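Local coordinates for protein putative sulfatase yidJ (PDB 2QZU) that probably hydrolyses sulfate esters, as arylsulfatases of the metal-dependent sulfatase family do, at residues E101-G106 against L135-K140. Residues are numbered along the deposited sequence; the frame is centred on the assembly and turned at random.
Sequences ETAPYG and LDAPYK
Ala-103 and Ala-137 meet methyl to methyl, their CB atoms 3.8 Å apart, and with Pro-138 they account for almost all of this small contact of 98 Å². The two methyls do not collide head-on: that of Ala-137 comes in from the flank of Ala-103, with its CB also 4.1 Å from Ala-103 CA. A methyl is short enough to let the two loops approach to 5.2 Å between the CA atoms of this pair. On its other approach, the Ala-103 methyl faces the backbone carbonyl of Pro-138, whose C=O bond points roughly toward it, with CB 3.8 Å from Pro-138 O. This is van der Waals packing; no hydrogen bond crosses between the segments.

Residues 103-105 make a short 3-10 turn, held in shape by bonds from Tyr-105 N to Thr-102 O (3.0 Å) and Gly-106 N to Ala-103 O (2.9 Å). Pro-104 suits the turn with its restricted phi, its CB bond directed away from 135-140, while Gly-106 leaves it at a positive phi of 72°, which glycine readily accepts. The facing segment is extended, and the Pro-138 ring stiffens it beside the alanine pair. Glu-108, two residues beyond Gly-106 in the same loop, accepts a hydrogen bond from Ala-137 N through OE1 and so joins the two loops directly beside the alanines; the hydrogen bond from Thr-102 N to Asn-99 OD1 is internal to the first loop.

Leu-135 directly follows a Gly-Lys-Trp-His sequence of the kind found in sulfatases and packs on helix 76-85, which begins at Ser-76, the predicted 3-oxoalanine position, unmodified here. The contact joins the loop between helices 89-92 and 116-122 to the loop leading from strand 126-130 of the large mixed sheet toward its edge strand 168-172.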
ATOM      1  N   GLU A 101       0.618   9.811 -19.305  1.00  6.48           N
ATOM      2  CA  GLU A 101       0.673  11.269 -19.230  1.00 10.50           C
ATOM      3  C   GLU A 101       1.736  11.822 -20.182  1.00  9.58           C
ATOM      4  O   GLU A 101       1.547  12.870 -20.798  1.00 12.20           O
ATOM      5  CB  GLU A 101       0.987  11.720 -17.798  1.00 11.04           C
ATOM      6  CG  GLU A 101       1.133  13.227 -17.633  1.00 19.13           C
ATOM      7  CD  GLU A 101       1.451  13.638 -16.205  1.00 21.96           C
ATOM      8  OE1 GLU A 101       2.538  13.280 -15.701  1.00 25.62           O
ATOM      9  OE2 GLU A 101       0.608  14.320 -15.584  1.00 37.04           O
ATOM     10  N   THR A 102       2.852  11.109 -20.305  1.00  8.14           N
ATOM     11  CA  THR A 102       3.940  11.554 -21.169  1.00  6.30           C
ATOM     12  C   THR A 102       3.880  10.965 -22.574  1.00  8.39           C
ATOM     13  O   THR A 102       4.571  11.435 -23.478  1.00 11.19           O
ATOM     14  CB  THR A 102       5.305  11.202 -20.553  1.00 10.99           C
ATOM     15  OG1 THR A 102       5.429   9.777 -20.452  1.00  5.82           O
ATOM     16  CG2 THR A 102       5.435  11.815 -19.167  1.00  7.81           C
ATOM     17  N   ALA A 103       3.052   9.942 -22.754  1.00  8.56           N
ATOM     18  CA  ALA A 103       2.924   9.277 -24.047  1.00 11.86           C
ATOM     19  C   ALA A 103       2.613  10.205 -25.221  1.00 13.58           C
ATOM     20  O   ALA A 103       3.190  10.061 -26.296  1.00 13.27           O
ATOM     21  CB  ALA A 103       1.872   8.180 -23.963  1.00 12.06           C
ATOM     22  N   PRO A 104       1.691  11.168 -25.036  1.00 12.05           N
ATOM     23  CA  PRO A 104       1.362  12.080 -26.139  1.00 14.06           C
ATOM     24  C   PRO A 104       2.554  12.905 -26.623  1.00 13.83           C
ATOM     25  O   PRO A 104       2.524  13.475 -27.716  1.00 13.53           O
ATOM     26  CB  PRO A 104       0.262  12.960 -25.546  1.00 12.44           C
ATOM     27  CG  PRO A 104      -0.395  12.059 -24.541  1.00 16.20           C
ATOM     28  CD  PRO A 104       0.797  11.394 -23.886  1.00 11.49           C
ATOM     29  N   TYR A 105       3.602  12.964 -25.811  1.00 11.76           N
ATOM     30  CA  TYR A 105       4.788  13.738 -26.160  1.00 11.66           C
ATOM     31  C   TYR A 105       5.912  12.866 -26.714  1.00 12.23           C
ATOM     32  O   TYR A 105       7.023  13.342 -26.947  1.00 12.32           O
ATOM     33  CB  TYR A 105       5.250  14.524 -24.934  1.00 10.64           C
ATOM     34  CG  TYR A 105       4.182  15.481 -24.460  1.00 13.27           C
ATOM     35  CD1 TYR A 105       4.046  16.746 -25.035  1.00 20.54           C
ATOM     36  CD2 TYR A 105       3.242  15.084 -23.508  1.00 15.70           C
ATOM     37  CE1 TYR A 105       2.996  17.588 -24.676  1.00 14.81           C
ATOM     38  CE2 TYR A 105       2.194  15.916 -23.146  1.00 13.30           C
ATOM     39  CZ  TYR A 105       2.074  17.163 -23.732  1.00 19.10           C
ATOM     40  OH  TYR A 105       1.027  17.981 -23.374  1.00 19.29           O
ATOM     41  N   GLY A 106       5.607  11.591 -26.939  1.00 13.26           N
ATOM     42  CA  GLY A 106       6.593  10.673 -27.484  1.00 13.10           C
ATOM     43  C   GLY A 106       7.699  10.287 -26.522  1.00  7.99           C
ATOM     44  O   GLY A 106       8.840  10.041 -26.931  1.00  9.47           O
ATOM     45  N   LEU A 135      10.575   1.401 -20.849  1.00  2.07           N
ATOM     46  CA  LEU A 135      10.972   2.314 -21.914  1.00  3.11           C
ATOM     47  C   LEU A 135       9.939   2.404 -23.041  1.00  6.39           C
ATOM     48  O   LEU A 135      10.229   2.928 -24.118  1.00  6.91           O
ATOM     49  CB  LEU A 135      12.343   1.907 -22.473  1.00  5.50           C
ATOM     50  CG  LEU A 135      13.530   2.330 -21.598  1.00  3.16           C
ATOM     51  CD1 LEU A 135      14.795   1.623 -22.069  1.00  6.64           C
ATOM     52  CD2 LEU A 135      13.697   3.852 -21.659  1.00  4.83           C
ATOM     53  N   ASP A 136       8.733   1.903 -22.784  1.00  5.69           N
ATOM     54  CA  ASP A 136       7.650   1.950 -23.771  1.00  2.49           C
ATOM     55  C   ASP A 136       6.464   2.775 -23.258  1.00  5.13           C
ATOM     56  O   ASP A 136       6.063   2.648 -22.101  1.00  9.09           O
ATOM     57  CB  ASP A 136       7.164   0.536 -24.110  1.00  6.07           C
ATOM     58  CG  ASP A 136       8.249  -0.323 -24.731  1.00  8.37           C
ATOM     59  OD1 ASP A 136       8.866   0.111 -25.727  1.00  9.70           O
ATOM     60  OD2 ASP A 136       8.482  -1.437 -24.224  1.00  8.92           O
ATOM     61  N   ALA A 137       5.908   3.616 -24.126  1.00  8.29           N
ATOM     62  CA  ALA A 137       4.758   4.448 -23.768  1.00  8.70           C
ATOM     63  C   ALA A 137       3.467   3.626 -23.825  1.00  7.18           C
ATOM     64  O   ALA A 137       3.172   2.984 -24.833  1.00  9.66           O
ATOM     65  CB  ALA A 137       4.658   5.639 -24.726  1.00  9.71           C
ATOM     66  N   PRO A 138       2.679   3.627 -22.740  1.00  6.69           N
ATOM     67  CA  PRO A 138       1.435   2.851 -22.767  1.00  9.19           C
ATOM     68  C   PRO A 138       0.422   3.462 -23.740  1.00  9.21           C
ATOM     69  O   PRO A 138       0.444   4.666 -23.989  1.00  8.07           O
ATOM     70  CB  PRO A 138       0.943   2.928 -21.317  1.00 10.74           C
ATOM     71  CG  PRO A 138       2.202   3.195 -20.520  1.00  9.13           C
ATOM     72  CD  PRO A 138       2.928   4.184 -21.399  1.00  5.28           C
ATOM     73  N   TYR A 139      -0.454   2.630 -24.295  1.00  8.67           N
ATOM     74  CA  TYR A 139      -1.485   3.110 -25.211  1.00 10.94           C
ATOM     75  C   TYR A 139      -2.777   2.320 -24.971  1.00 10.88           C
ATOM     76  O   TYR A 139      -2.736   1.186 -24.500  1.00  8.77           O
ATOM     77  CB  TYR A 139      -1.010   2.985 -26.667  1.00 12.23           C
ATOM     78  CG  TYR A 139      -0.951   1.575 -27.205  1.00  9.84           C
ATOM     79  CD1 TYR A 139      -2.103   0.940 -27.666  1.00 15.59           C
ATOM     80  CD2 TYR A 139       0.257   0.879 -27.260  1.00  7.95           C
ATOM     81  CE1 TYR A 139      -2.059  -0.349 -28.171  1.00 19.83           C
ATOM     82  CE2 TYR A 139       0.311  -0.421 -27.764  1.00 17.03           C
ATOM     83  CZ  TYR A 139      -0.854  -1.023 -28.217  1.00 17.98           C
ATOM     84  OH  TYR A 139      -0.822  -2.305 -28.711  1.00 17.56           O
ATOM     85  N   LYS A 140      -3.919   2.929 -25.276  1.00  8.40           N
ATOM     86  CA  LYS A 140      -5.216   2.288 -25.060  1.00 10.42           C
ATOM     87  C   LYS A 140      -5.597   1.258 -26.124  1.00 11.53           C
ATOM     88  O   LYS A 140      -5.294   1.434 -27.304  1.00 17.57           O
ATOM     89  CB  LYS A 140      -6.315   3.354 -24.985  1.00 11.47           C
ATOM     90  CG  LYS A 140      -6.171   4.335 -23.836  1.00 18.13           C
ATOM     91  CD  LYS A 140      -7.366   5.274 -23.772  1.00 24.34           C
ATOM     92  CE  LYS A 140      -7.273   6.215 -22.583  1.00 34.43           C
ATOM     93  NZ  LYS A 140      -8.475   7.093 -22.486  1.00 44.48           N
TER